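Local coordinates for protein putative phosphosugar isomerase (Clostridium difficile, PDB 3G68) that probably binds and isomerises sugar phosphates, as a putative phosphosugar isomerase built from two SIS domains, at residues B[50-55]-B[153-158]; B[58-63]-B[160-165]; B[211-216]-B[224-229]; B[145-150]-B[313-318]. All coordinates share one frame; numbering follows the deposited sequence.

Overall arrangement
Contact 1 joins helices 43-59 and 145-165 in the first SIS domain, and contact 2 continues it where the first of them ends and turns. Their centres are 11 Å apart. They meet where Gly158 packs on Leu59 and Leu60. Contact 4 uses the start of helix 145-165 and crosses to segment 313-318 at the head of helix 316-324. Its centre is 14 Å from that of contact 1. Contact 3 lies in the second parallel sheet and the helix on it, on the opposite side of the chain's centre from contacts 1 and 2. Its centre is 13 Å from that of contact 4. Glu225 CG packs on Tyr147 CE2 at 3.6 Å, so helix 220-234 touches the first domain.

Contact 1 (B[50-55]-B[153-158]); sequences VQVQPY and NLMLLG
Val52 and Met155 mark the nearest backbone approach, 6.8 Å between their CA atoms, of two helix segments that run almost parallel, with axes 9.8 Å apart at a crossing angle of -20°. The segments belong to helices 43-59 and 145-165. These pack side by side on one face of the parallel sheet of an SIS domain, an alpha-beta-alpha sandwich. The first helix is kinked at Pro54 and Tyr55, whose nitrogens make no bond to the turn before; the proline has no N-H to give.

The main partners are Tyr55 and Met155, which is selenomethionine in this crystal. Their side chains cross at about a right angle. The selenium lies over the ring face, 4.5 Å from SE to the Tyr55 ring centroid and only 13° off the ring normal. This is a Met-aromatic contact. The methyl CE sits over the same ring, shifted toward its rim. Met155 reaches there because its chain is extended beyond CG (chi2 -178°). Tyr55 OH is not left without a partner, as it is hydrogen-bonded to Tyr309 OH. Tyr308 meets the Tyr55 ring edge-to-face, and Phe312 touches Met155.

One turn earlier, Val52 rests one methyl, CG1, against Leu154 and Met155. It lies 3.9 Å from Leu154 CB. Leu154 in turn rests on Met115 of strand 111-116, so the pair is tied to the sheet below. No hydrogen bond joins the two segments. The join between the two clusters is Met155 CG, which touches Val52 CG1 at 3.7 Å and Tyr55 CD2 at 3.6 Å.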
loop_
_atom_site.group_PDB
_atom_site.type_symbol
_atom_site.label_atom_id
_atom_site.label_comp_id
_atom_site.label_asym_id
_atom_site.label_seq_id
_atom_site.Cartn_x
_atom_site.Cartn_y
_atom_site.Cartn_z
ATOM N N VAL B 50 -13.734 31.989 44.662
ATOM C CA VAL B 50 -13.675 30.922 45.651
ATOM C C VAL B 50 -13.072 29.659 45.028
ATOM O O VAL B 50 -12.222 28.996 45.614
ATOM C CB VAL B 50 -15.082 30.574 46.203
ATOM C CG1 VAL B 50 -15.016 29.400 47.160
ATOM C CG2 VAL B 50 -15.744 31.763 46.866
ATOM N N GLN B 51 -13.521 29.331 43.821
ATOM C CA GLN B 51 -13.090 28.110 43.180
ATOM C C GLN B 51 -11.637 28.101 42.756
ATOM O O GLN B 51 -10.964 27.096 42.978
ATOM C CB GLN B 51 -13.969 27.788 41.953
ATOM C CG GLN B 51 -13.587 26.501 41.223
ATOM C CD GLN B 51 -13.625 25.295 42.119
ATOM O OE1 GLN B 51 -14.560 25.130 42.945
ATOM N NE2 GLN B 51 -12.643 24.426 41.966
ATOM N N VAL B 52 -11.166 29.198 42.166
ATOM C CA VAL B 52 -9.810 29.267 41.594
ATOM C C VAL B 52 -8.729 29.740 42.584
ATOM O O VAL B 52 -7.558 29.420 42.411
ATOM C CB VAL B 52 -9.817 30.148 40.330
ATOM C CG1 VAL B 52 -8.450 30.234 39.691
ATOM C CG2 VAL B 52 -10.852 29.549 39.344
ATOM N N GLN B 53 -9.123 30.449 43.638
ATOM C CA GLN B 53 -8.143 30.897 44.630
ATOM C C GLN B 53 -7.164 29.808 45.089
ATOM O O GLN B 53 -5.959 30.088 45.168
ATOM C CB GLN B 53 -8.810 31.621 45.813
ATOM C CG GLN B 53 -7.818 32.124 46.874
ATOM C CD GLN B 53 -7.371 31.046 47.856
ATOM O OE1 GLN B 53 -8.108 30.105 48.141
ATOM N NE2 GLN B 53 -6.172 31.214 48.422
ATOM N N PRO B 54 -7.649 28.593 45.417
ATOM C CA PRO B 54 -6.662 27.586 45.819
ATOM C C PRO B 54 -5.610 27.315 44.742
ATOM O O PRO B 54 -4.415 27.285 45.036
ATOM C CB PRO B 54 -7.503 26.338 46.094
ATOM C CG PRO B 54 -8.856 26.863 46.451
ATOM C CD PRO B 54 -9.021 28.052 45.518
ATOM N N TYR B 55 -6.051 27.149 43.503
ATOM C CA TYR B 55 -5.120 26.914 42.390
ATOM C C TYR B 55 -4.078 27.986 42.334
ATOM O O TYR B 55 -2.881 27.696 42.222
ATOM C CB TYR B 55 -5.895 26.892 41.072
ATOM C CG TYR B 55 -5.072 26.805 39.795
ATOM C CD1 TYR B 55 -4.554 25.596 39.363
ATOM C CD2 TYR B 55 -4.885 27.927 38.982
ATOM C CE1 TYR B 55 -3.810 25.516 38.189
ATOM C CE2 TYR B 55 -4.170 27.838 37.790
ATOM C CZ TYR B 55 -3.653 26.627 37.397
ATOM O OH TYR B 55 -2.948 26.512 36.203
ATOM N N ASN B 153 -10.119 32.385 32.867
ATOM C CA ASN B 153 -9.414 33.685 32.768
ATOM C C ASN B 153 -8.523 33.962 33.982
ATOM O O ASN B 153 -7.384 34.435 33.845
ATOM C CB ASN B 153 -10.424 34.837 32.570
ATOM C CG ASN B 153 -10.040 35.759 31.423
ATOM O OD1 ASN B 153 -9.697 35.288 30.331
ATOM N ND2 ASN B 153 -10.113 37.064 31.649
ATOM N N LEU B 154 -9.048 33.644 35.166
ATOM C CA LEU B 154 -8.304 33.721 36.426
ATOM C C LEU B 154 -7.110 32.745 36.465
ATOM O O LEU B 154 -6.044 33.088 36.965
ATOM C CB LEU B 154 -9.211 33.453 37.612
ATOM C CG LEU B 154 -10.185 34.576 37.984
ATOM C CD1 LEU B 154 -11.306 34.036 38.864
ATOM C CD2 LEU B 154 -9.423 35.707 38.675
HETATM N N MSE B 155 -7.300 31.529 35.967
HETATM C CA MSE B 155 -6.224 30.579 35.920
HETATM C C MSE B 155 -5.131 31.058 34.953
HETATM O O MSE B 155 -3.963 30.908 35.254
HETATM C CB MSE B 155 -6.720 29.188 35.512
HETATM C CG MSE B 155 -7.543 28.520 36.588
HETATM SE SE MSE B 155 -8.061 26.758 35.976
HETATM C CE MSE B 155 -8.669 25.970 37.640
ATOM N N LEU B 156 -5.531 31.559 33.785
ATOM C CA LEU B 156 -4.593 32.057 32.777
ATOM C C LEU B 156 -3.761 33.206 33.350
ATOM O O LEU B 156 -2.529 33.190 33.200
ATOM C CB LEU B 156 -5.320 32.455 31.501
ATOM C CG LEU B 156 -5.824 31.208 30.753
ATOM C CD1 LEU B 156 -6.733 31.592 29.624
ATOM C CD2 LEU B 156 -4.647 30.346 30.256
ATOM N N LEU B 157 -4.412 34.141 34.043
ATOM C CA LEU B 157 -3.709 35.239 34.744
ATOM C C LEU B 157 -2.565 34.681 35.581
ATOM O O LEU B 157 -1.428 35.183 35.498
ATOM C CB LEU B 157 -4.640 36.058 35.641
ATOM C CG LEU B 157 -4.008 37.138 36.563
ATOM C CD1 LEU B 157 -3.321 38.242 35.718
ATOM C CD2 LEU B 157 -5.070 37.705 37.535
ATOM N N GLY B 158 -2.878 33.663 36.388
ATOM C CA GLY B 158 -1.898 32.979 37.232
ATOM C C GLY B 158 -0.753 32.405 36.422
ATOM O O GLY B 158 0.408 32.712 36.668
#

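Contact 2 (B[58-63]-B[160-165]); sequences NLLDID and QIAREK
Leu59 and Leu60 pack on Ile161 and Ala162 where helix 43-59 ends and its chain turns back toward the sheet of the SIS domain. In this alpha-beta-alpha fold the turn belongs to a beta-alpha-beta unit: strand 36-40, helix 43-59, strand 63-67. Leu60 is the first residue to leave helical geometry. Its CA comes within 6.2 Å of the CA of Ala162, a close approach that goes with the small side chain there.

The contact across the segments is wholly apolar. Leu59 brings its branch point over the Ala162 methyl, and CG and CD1 of Leu59 each lie 4.0 Å from Ala162 CB. The branch is placed there by a first torsion of -174°, with CG opposite the backbone nitrogen. Leu60 works with one methyl, CD2, and its side chain crosses that of Ile161 at about a right angle. Below them, Ile37 of strand 36-40 touches both Leu60 and Ile161, so these side chains meet between the helices and the sheet.

Several polar side chains of the helix have partners outside the two segments. Arg163 forms a salt bridge with Asp23 and a cation-pi contact with Tyr173. Lys165 NZ donates to Thr32 O. Past the turn, Asp63 is joined to Ile37 by a backbone hydrogen bond.

The Leu60 methyl CD2 touches both helix residues. It lies 3.8 Å from Ile161 CG2, 4.0 Å from Ala162 N and 4.2 Å from Ala162 CB.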
loop_
_atom_site.group_PDB
_atom_site.type_symbol
_atom_site.label_atom_id
_atom_site.label_comp_id
_atom_site.label_asym_id
_atom_site.label_seq_id
_atom_site.Cartn_x
_atom_site.Cartn_y
_atom_site.Cartn_z
ATOM N N ASN B 58 -1.574 27.957 45.192
ATOM C CA ASN B 58 -0.607 26.911 44.914
ATOM C C ASN B 58 0.404 27.332 43.828
ATOM O O ASN B 58 1.599 27.130 43.989
ATOM C CB ASN B 58 -1.332 25.646 44.492
ATOM C CG ASN B 58 -0.408 24.495 44.248
ATOM O OD1 ASN B 58 -0.037 24.222 43.096
ATOM N ND2 ASN B 58 -0.001 23.821 45.314
ATOM N N LEU B 59 -0.066 27.976 42.764
ATOM C CA LEU B 59 0.796 28.367 41.632
ATOM C C LEU B 59 1.752 29.521 41.926
ATOM O O LEU B 59 2.946 29.425 41.649
ATOM C CB LEU B 59 -0.075 28.736 40.421
ATOM C CG LEU B 59 0.568 29.053 39.069
ATOM C CD1 LEU B 59 1.446 27.908 38.585
ATOM C CD2 LEU B 59 -0.500 29.376 38.053
ATOM N N LEU B 60 1.226 30.604 42.491
ATOM C CA LEU B 60 1.996 31.819 42.717
ATOM C C LEU B 60 2.739 31.886 44.067
ATOM O O LEU B 60 2.530 31.033 44.963
ATOM C CB LEU B 60 1.072 33.030 42.559
ATOM C CG LEU B 60 0.329 33.145 41.233
ATOM C CD1 LEU B 60 -0.607 34.304 41.282
ATOM C CD2 LEU B 60 1.374 33.291 40.079
ATOM N N ASP B 61 3.587 32.922 44.167
ATOM C CA ASP B 61 4.412 33.249 45.345
ATOM C C ASP B 61 3.957 34.464 46.122
ATOM O O ASP B 61 4.741 35.058 46.870
ATOM C CB ASP B 61 5.826 33.580 44.865
ATOM C CG ASP B 61 6.509 32.433 44.299
ATOM O OD1 ASP B 61 6.041 31.307 44.603
ATOM O OD2 ASP B 61 7.520 32.655 43.592
ATOM N N ILE B 62 2.719 34.871 45.929
ATOM C CA ILE B 62 2.180 36.028 46.583
ATOM C C ILE B 62 0.845 35.552 47.129
ATOM O O ILE B 62 0.250 34.614 46.581
ATOM C CB ILE B 62 2.015 37.241 45.597
ATOM C CG1 ILE B 62 1.201 36.886 44.348
ATOM C CG2 ILE B 62 3.386 37.768 45.135
ATOM C CD1 ILE B 62 0.713 38.088 43.609
ATOM N N ASP B 63 0.375 36.164 48.195
ATOM C CA ASP B 63 -0.936 35.810 48.714
ATOM C C ASP B 63 -2.000 36.125 47.694
ATOM O O ASP B 63 -1.979 37.190 47.072
ATOM C CB ASP B 63 -1.281 36.594 49.986
ATOM C CG ASP B 63 -0.636 36.030 51.231
ATOM O OD1 ASP B 63 -0.680 36.747 52.250
ATOM O OD2 ASP B 63 -0.112 34.895 51.215
ATOM N N GLN B 160 0.273 33.017 33.372
ATOM C CA GLN B 160 0.976 34.087 32.659
ATOM C C GLN B 160 1.933 34.828 33.580
ATOM O O GLN B 160 3.055 35.148 33.188
ATOM C CB GLN B 160 -0.044 35.049 32.041
ATOM C CG GLN B 160 -0.795 34.453 30.811
ATOM C CD GLN B 160 -0.083 34.722 29.494
ATOM O OE1 GLN B 160 0.511 35.775 29.323
ATOM N NE2 GLN B 160 -0.188 33.786 28.537
ATOM N N ILE B 161 1.492 35.069 34.812
ATOM C CA ILE B 161 2.341 35.697 35.826
ATOM C C ILE B 161 3.457 34.730 36.182
ATOM O O ILE B 161 4.611 35.101 36.136
ATOM C CB ILE B 161 1.575 36.063 37.092
ATOM C CG1 ILE B 161 0.663 37.257 36.840
ATOM C CG2 ILE B 161 2.533 36.436 38.215
ATOM C CD1 ILE B 161 -0.359 37.456 37.957
ATOM N N ALA B 162 3.096 33.487 36.488
ATOM C CA ALA B 162 4.051 32.452 36.888
ATOM C C ALA B 162 5.191 32.278 35.874
ATOM O O ALA B 162 6.372 32.178 36.243
ATOM C CB ALA B 162 3.313 31.122 37.111
ATOM N N ARG B 163 4.839 32.222 34.596
ATOM C CA ARG B 163 5.857 32.072 33.556
ATOM C C ARG B 163 6.744 33.321 33.492
ATOM O O ARG B 163 7.964 33.201 33.474
ATOM C CB ARG B 163 5.218 31.756 32.193
ATOM C CG ARG B 163 6.237 31.506 31.040
ATOM C CD ARG B 163 5.528 31.099 29.741
ATOM N NE ARG B 163 4.639 32.176 29.314
ATOM C CZ ARG B 163 3.865 32.161 28.242
ATOM N NH1 ARG B 163 3.853 31.119 27.422
ATOM N NH2 ARG B 163 3.110 33.221 27.973
ATOM N N GLU B 164 6.139 34.506 33.474
ATOM C CA GLU B 164 6.885 35.772 33.365
ATOM C C GLU B 164 7.862 35.937 34.488
ATOM O O GLU B 164 9.025 36.317 34.270
ATOM C CB GLU B 164 5.911 36.953 33.343
ATOM C CG GLU B 164 6.516 38.385 33.344
ATOM C CD GLU B 164 7.282 38.783 32.077
ATOM O OE1 GLU B 164 7.245 38.048 31.060
ATOM O OE2 GLU B 164 7.905 39.881 32.123
ATOM N N LYS B 165 7.395 35.645 35.698
ATOM C CA LYS B 165 8.206 35.817 36.912
ATOM C C LYS B 165 9.183 34.655 37.202
ATOM O O LYS B 165 9.984 34.728 38.133
ATOM C CB LYS B 165 7.300 36.130 38.121
ATOM C CG LYS B 165 6.326 37.357 37.927
ATOM C CD LYS B 165 6.972 38.634 37.335
ATOM C CE LYS B 165 6.033 39.850 37.495
ATOM N NZ LYS B 165 6.555 41.151 36.887
#

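Contact 3 (B[211-216]-B[224-229]); sequences IRIIGH and LEAALK
Ile213 sets its terminal methyl against Ala226 and Ala227 of the facing helix. Ile213 CD1 is 3.4 Å from Ala226 CB, tighter than usual van der Waals contact. The same CD1 also lies 3.4 Å from the backbone nitrogen Ala227 N, and 4.1 Å from Ala227 CB. CG1 stands opposite the carbonyl carbon, and chi2 of 174° extends CD1 away from the strand toward the helix. The small alanines let the helix backbone come close, with 6.6 Å between the CA atoms of Ile213 and Ala227.

Strand 210-215 and helix 220-234 open a beta-alpha-beta unit that closes with strand 238-242. The strand lies in the second parallel sheet of this double-SIS protein, and the helix packs on its face. Ile213 is held by a backbone hydrogen bond to Thr239 and touches Leu263 on the other neighbouring strand. Ala227 also touches Val238.

Farther round the helix, Glu225 and Lys229 form a salt bridge one turn apart. Lys229 NZ meets the syn lone pair of Glu225 OE2 at 2.6 Å. Glu225 OE1 is hydrogen-bonded to His47 ND1 and Thr44 OG1, of helix 43-59. Lys229 NZ is also hydrogen-bonded to that Thr44 OG1 and to Lys143 O.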
loop_
_atom_site.group_PDB
_atom_site.type_symbol
_atom_site.label_atom_id
_atom_site.label_comp_id
_atom_site.label_asym_id
_atom_site.label_seq_id
_atom_site.Cartn_x
_atom_site.Cartn_y
_atom_site.Cartn_z
ATOM N N ILE B 211 -33.180 21.118 48.228
ATOM C CA ILE B 211 -31.952 20.444 47.842
ATOM C C ILE B 211 -30.739 20.908 48.636
ATOM O O ILE B 211 -30.621 22.074 48.991
ATOM C CB ILE B 211 -31.647 20.727 46.337
ATOM C CG1 ILE B 211 -32.797 20.276 45.425
ATOM C CG2 ILE B 211 -30.335 20.028 45.899
ATOM C CD1 ILE B 211 -32.719 20.796 43.984
ATOM N N ARG B 212 -29.822 19.987 48.888
ATOM C CA ARG B 212 -28.532 20.299 49.462
ATOM C C ARG B 212 -27.476 19.604 48.589
ATOM O O ARG B 212 -27.723 18.526 48.082
ATOM C CB ARG B 212 -28.437 19.857 50.930
ATOM C CG ARG B 212 -29.307 20.706 51.814
ATOM C CD ARG B 212 -29.050 20.379 53.270
ATOM N NE ARG B 212 -29.907 21.175 54.129
ATOM C CZ ARG B 212 -31.141 20.851 54.458
ATOM N NH1 ARG B 212 -31.698 19.706 54.050
ATOM N NH2 ARG B 212 -31.839 21.674 55.235
ATOM N N ILE B 213 -26.363 20.266 48.329
ATOM C CA ILE B 213 -25.259 19.686 47.546
ATOM C C ILE B 213 -24.099 19.548 48.532
ATOM O O ILE B 213 -23.825 20.480 49.297
ATOM C CB ILE B 213 -24.825 20.572 46.359
ATOM C CG1 ILE B 213 -26.017 20.882 45.464
ATOM C CG2 ILE B 213 -23.706 19.875 45.542
ATOM C CD1 ILE B 213 -25.678 21.891 44.340
ATOM N N ILE B 214 -23.453 18.379 48.542
ATOM C CA ILE B 214 -22.292 18.136 49.400
ATOM C C ILE B 214 -21.104 17.888 48.471
ATOM O O ILE B 214 -21.162 16.971 47.625
ATOM C CB ILE B 214 -22.487 16.923 50.323
ATOM C CG1 ILE B 214 -23.798 17.038 51.105
ATOM C CG2 ILE B 214 -21.277 16.746 51.249
ATOM C CD1 ILE B 214 -24.076 15.859 51.979
ATOM N N GLY B 215 -20.070 18.730 48.587
ATOM C CA GLY B 215 -18.862 18.641 47.752
ATOM C C GLY B 215 -17.578 18.496 48.559
ATOM O O GLY B 215 -17.569 18.663 49.777
ATOM N N HIS B 216 -16.494 18.168 47.860
ATOM C CA HIS B 216 -15.164 18.145 48.444
ATOM C C HIS B 216 -14.617 19.588 48.452
ATOM O O HIS B 216 -15.011 20.394 47.609
ATOM C CB HIS B 216 -14.232 17.238 47.618
ATOM C CG HIS B 216 -12.868 17.066 48.219
ATOM N ND1 HIS B 216 -11.828 17.916 47.939
ATOM C CD2 HIS B 216 -12.386 16.161 49.103
ATOM C CE1 HIS B 216 -10.753 17.533 48.602
ATOM N NE2 HIS B 216 -11.064 16.470 49.318
ATOM N N LEU B 224 -20.959 25.828 45.792
ATOM C CA LEU B 224 -21.729 27.038 46.055
ATOM C C LEU B 224 -22.429 27.567 44.789
ATOM O O LEU B 224 -23.581 28.006 44.836
ATOM C CB LEU B 224 -20.811 28.116 46.616
ATOM C CG LEU B 224 -20.183 27.853 47.967
ATOM C CD1 LEU B 224 -19.261 29.073 48.343
ATOM C CD2 LEU B 224 -21.299 27.648 49.017
ATOM N N GLU B 225 -21.744 27.503 43.661
ATOM C CA GLU B 225 -22.313 27.976 42.380
ATOM C C GLU B 225 -23.458 27.090 41.926
ATOM O O GLU B 225 -24.500 27.594 41.512
ATOM C CB GLU B 225 -21.238 28.063 41.296
ATOM C CG GLU B 225 -21.744 28.368 39.900
ATOM C CD GLU B 225 -22.498 29.679 39.769
ATOM O OE1 GLU B 225 -22.440 30.522 40.700
ATOM O OE2 GLU B 225 -23.109 29.864 38.684
ATOM N N ALA B 226 -23.265 25.781 42.038
ATOM C CA ALA B 226 -24.305 24.804 41.691
ATOM C C ALA B 226 -25.564 25.038 42.525
ATOM O O ALA B 226 -26.675 25.036 42.015
ATOM C CB ALA B 226 -23.772 23.369 41.890
ATOM N N ALA B 227 -25.370 25.270 43.808
ATOM C CA ALA B 227 -26.471 25.532 44.716
ATOM C C ALA B 227 -27.189 26.829 44.320
ATOM O O ALA B 227 -28.416 26.835 44.237
ATOM C CB ALA B 227 -25.974 25.578 46.163
ATOM N N LEU B 228 -26.465 27.916 44.057
ATOM C CA LEU B 228 -27.117 29.196 43.675
ATOM C C LEU B 228 -27.901 29.053 42.364
ATOM O O LEU B 228 -29.013 29.552 42.267
ATOM C CB LEU B 228 -26.096 30.338 43.526
ATOM C CG LEU B 228 -26.575 31.707 43.045
ATOM C CD1 LEU B 228 -27.679 32.287 43.996
ATOM C CD2 LEU B 228 -25.377 32.713 42.855
ATOM N N LYS B 229 -27.338 28.374 41.365
ATOM C CA LYS B 229 -28.044 28.262 40.065
ATOM C C LYS B 229 -29.305 27.407 40.178
ATOM O O LYS B 229 -30.329 27.740 39.581
ATOM C CB LYS B 229 -27.118 27.784 38.943
ATOM C CG LYS B 229 -26.079 28.851 38.540
ATOM C CD LYS B 229 -26.730 30.031 37.814
ATOM C CE LYS B 229 -26.042 31.365 38.070
ATOM N NZ LYS B 229 -24.740 31.476 37.450
#

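Contact 4 (B[145-150]-B[313-318]); sequences KGYYCT and NFIVPI
Tyr148 points its hydroxyl at the neighbouring side chains of Ile315 and Val316. Tyr148 OH lies 3.6 Å from Ile315 CG1 and 3.4 Å from Val316 CG2. The side chains of Tyr148 and Val316 cross at about a right angle, and the hydroxyl meets the valine at CG2. Tyr148 OH is also 3.4 Å from Val316 N, but the angle is too poor for a hydrogen bond. The hydroxyl is bonded instead to Gln319 OE1, one turn farther along helix 316-324. Phe187 meets the Tyr148 ring edge-to-face.

Tyr147 approaches the same isoleucine from another direction. Its CE2 lies 4.0 Å from Ile315 CD1, and the two side chains again cross at roughly a right angle. Ile315 serves both tyrosines because CG1 sits between the backbone nitrogen and the carbonyl carbon (chi1 67°), with CD1 extended beyond it.

Here the first turns of helix 145-165, from the first SIS domain, meet a type I turn, Asn313 to Val316, that leads into helix 316-324. Tyr147 also reaches across to the second domain's helix 220-234, where its OH is hydrogen-bonded to Asp222 OD1.

On the far side of the first helix, Thr150 turns its hydroxyl back to the preceding turn. Thr150 OG1 donates to Gly146 O at 2.7 Å, with a C=O...donor angle of 152°. The backbone nitrogen Thr150 N reaches the same Gly146 O at 2.9 Å, from the opposite face of the carbonyl plane.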
loop_
_atom_site.group_PDB
_atom_site.type_symbol
_atom_site.label_atom_id
_atom_site.label_comp_id
_atom_site.label_asym_id
_atom_site.label_seq_id
_atom_site.Cartn_x
_atom_site.Cartn_y
_atom_site.Cartn_z
ATOM N N LYS B 145 -21.780 29.503 30.874
ATOM C CA LYS B 145 -20.608 29.828 30.048
ATOM C C LYS B 145 -19.681 30.851 30.708
ATOM O O LYS B 145 -18.469 30.676 30.768
ATOM C CB LYS B 145 -21.112 30.406 28.702
ATOM C CG LYS B 145 -20.046 30.949 27.790
ATOM C CD LYS B 145 -20.651 31.419 26.462
ATOM C CE LYS B 145 -21.514 32.683 26.596
ATOM N NZ LYS B 145 -21.754 33.327 25.227
ATOM N N GLY B 146 -20.262 31.953 31.162
ATOM C CA GLY B 146 -19.491 33.028 31.795
ATOM C C GLY B 146 -18.749 32.631 33.058
ATOM O O GLY B 146 -17.641 33.112 33.302
ATOM N N TYR B 147 -19.342 31.723 33.826
ATOM C CA TYR B 147 -18.714 31.192 35.030
ATOM C C TYR B 147 -17.435 30.433 34.635
ATOM O O TYR B 147 -16.371 30.750 35.153
ATOM C CB TYR B 147 -19.706 30.302 35.817
ATOM C CG TYR B 147 -19.122 29.651 37.064
ATOM C CD1 TYR B 147 -18.590 30.425 38.096
ATOM C CD2 TYR B 147 -19.078 28.261 37.205
ATOM C CE1 TYR B 147 -18.059 29.837 39.226
ATOM C CE2 TYR B 147 -18.521 27.670 38.344
ATOM C CZ TYR B 147 -18.032 28.470 39.349
ATOM O OH TYR B 147 -17.511 27.922 40.503
ATOM N N TYR B 148 -17.552 29.431 33.747
ATOM C CA TYR B 148 -16.404 28.656 33.239
ATOM C C TYR B 148 -15.311 29.550 32.618
ATOM O O TYR B 148 -14.130 29.399 32.913
ATOM C CB TYR B 148 -16.836 27.624 32.215
ATOM C CG TYR B 148 -17.606 26.477 32.822
ATOM C CD1 TYR B 148 -16.972 25.548 33.659
ATOM C CD2 TYR B 148 -18.950 26.299 32.545
ATOM C CE1 TYR B 148 -17.682 24.484 34.225
ATOM C CE2 TYR B 148 -19.658 25.230 33.089
ATOM C CZ TYR B 148 -19.022 24.340 33.928
ATOM O OH TYR B 148 -19.699 23.291 34.484
ATOM N N CYS B 149 -15.714 30.486 31.759
ATOM C CA CYS B 149 -14.736 31.331 31.103
ATOM C C CYS B 149 -14.061 32.308 32.082
ATOM O O CYS B 149 -12.923 32.676 31.843
ATOM C CB CYS B 149 -15.357 32.075 29.920
ATOM S SG CYS B 149 -15.893 31.045 28.559
ATOM N N THR B 150 -14.725 32.693 33.182
ATOM C CA THR B 150 -14.131 33.602 34.192
ATOM C C THR B 150 -13.111 32.809 35.047
ATOM O O THR B 150 -11.985 33.273 35.311
ATOM C CB THR B 150 -15.236 34.290 35.053
ATOM O OG1 THR B 150 -16.051 35.120 34.189
ATOM C CG2 THR B 150 -14.641 35.133 36.195
ATOM N N ASN B 313 -15.521 20.321 34.490
ATOM C CA ASN B 313 -16.507 19.295 34.224
ATOM C C ASN B 313 -17.508 18.997 35.324
ATOM O O ASN B 313 -18.608 18.589 35.007
ATOM C CB ASN B 313 -15.806 17.953 33.979
ATOM C CG ASN B 313 -14.823 17.962 32.810
ATOM O OD1 ASN B 313 -13.909 17.151 32.812
ATOM N ND2 ASN B 313 -15.018 18.831 31.811
ATOM N N PHE B 314 -17.148 19.177 36.599
ATOM C CA PHE B 314 -17.956 18.578 37.682
ATOM C C PHE B 314 -19.416 18.989 37.804
ATOM O O PHE B 314 -20.278 18.126 38.025
ATOM C CB PHE B 314 -17.293 18.704 39.063
ATOM C CG PHE B 314 -17.186 17.400 39.764
ATOM C CD1 PHE B 314 -18.321 16.703 40.136
ATOM C CD2 PHE B 314 -15.930 16.830 39.994
ATOM C CE1 PHE B 314 -18.207 15.450 40.779
ATOM C CE2 PHE B 314 -15.812 15.601 40.585
ATOM C CZ PHE B 314 -16.955 14.902 40.970
ATOM N N ILE B 315 -19.709 20.275 37.653
ATOM C CA ILE B 315 -21.070 20.748 37.846
ATOM C C ILE B 315 -21.911 20.842 36.568
ATOM O O ILE B 315 -23.066 21.265 36.624
ATOM C CB ILE B 315 -21.158 22.047 38.691
ATOM C CG1 ILE B 315 -20.549 23.253 38.005
ATOM C CG2 ILE B 315 -20.505 21.859 40.055
ATOM C CD1 ILE B 315 -20.922 24.556 38.748
ATOM N N VAL B 316 -21.352 20.420 35.430
ATOM C CA VAL B 316 -22.130 20.352 34.163
ATOM C C VAL B 316 -23.515 19.709 34.378
ATOM O O VAL B 316 -24.518 20.280 33.941
ATOM C CB VAL B 316 -21.326 19.653 33.024
ATOM C CG1 VAL B 316 -22.193 19.330 31.803
ATOM C CG2 VAL B 316 -20.206 20.536 32.602
ATOM N N PRO B 317 -23.580 18.523 35.026
ATOM C CA PRO B 317 -24.894 17.899 35.286
ATOM C C PRO B 317 -25.890 18.748 36.044
ATOM O O PRO B 317 -27.079 18.717 35.740
ATOM C CB PRO B 317 -24.542 16.632 36.074
ATOM C CG PRO B 317 -23.104 16.734 36.364
ATOM C CD PRO B 317 -22.488 17.600 35.389
ATOM N N ILE B 318 -25.402 19.516 37.018
ATOM C CA ILE B 318 -26.263 20.329 37.844
ATOM C C ILE B 318 -26.749 21.522 37.017
ATOM O O ILE B 318 -27.927 21.842 37.060
ATOM C CB ILE B 318 -25.576 20.830 39.156
ATOM C CG1 ILE B 318 -25.077 19.653 39.996
ATOM C CG2 ILE B 318 -26.582 21.629 39.971
ATOM C CD1 ILE B 318 -26.162 18.736 40.399
#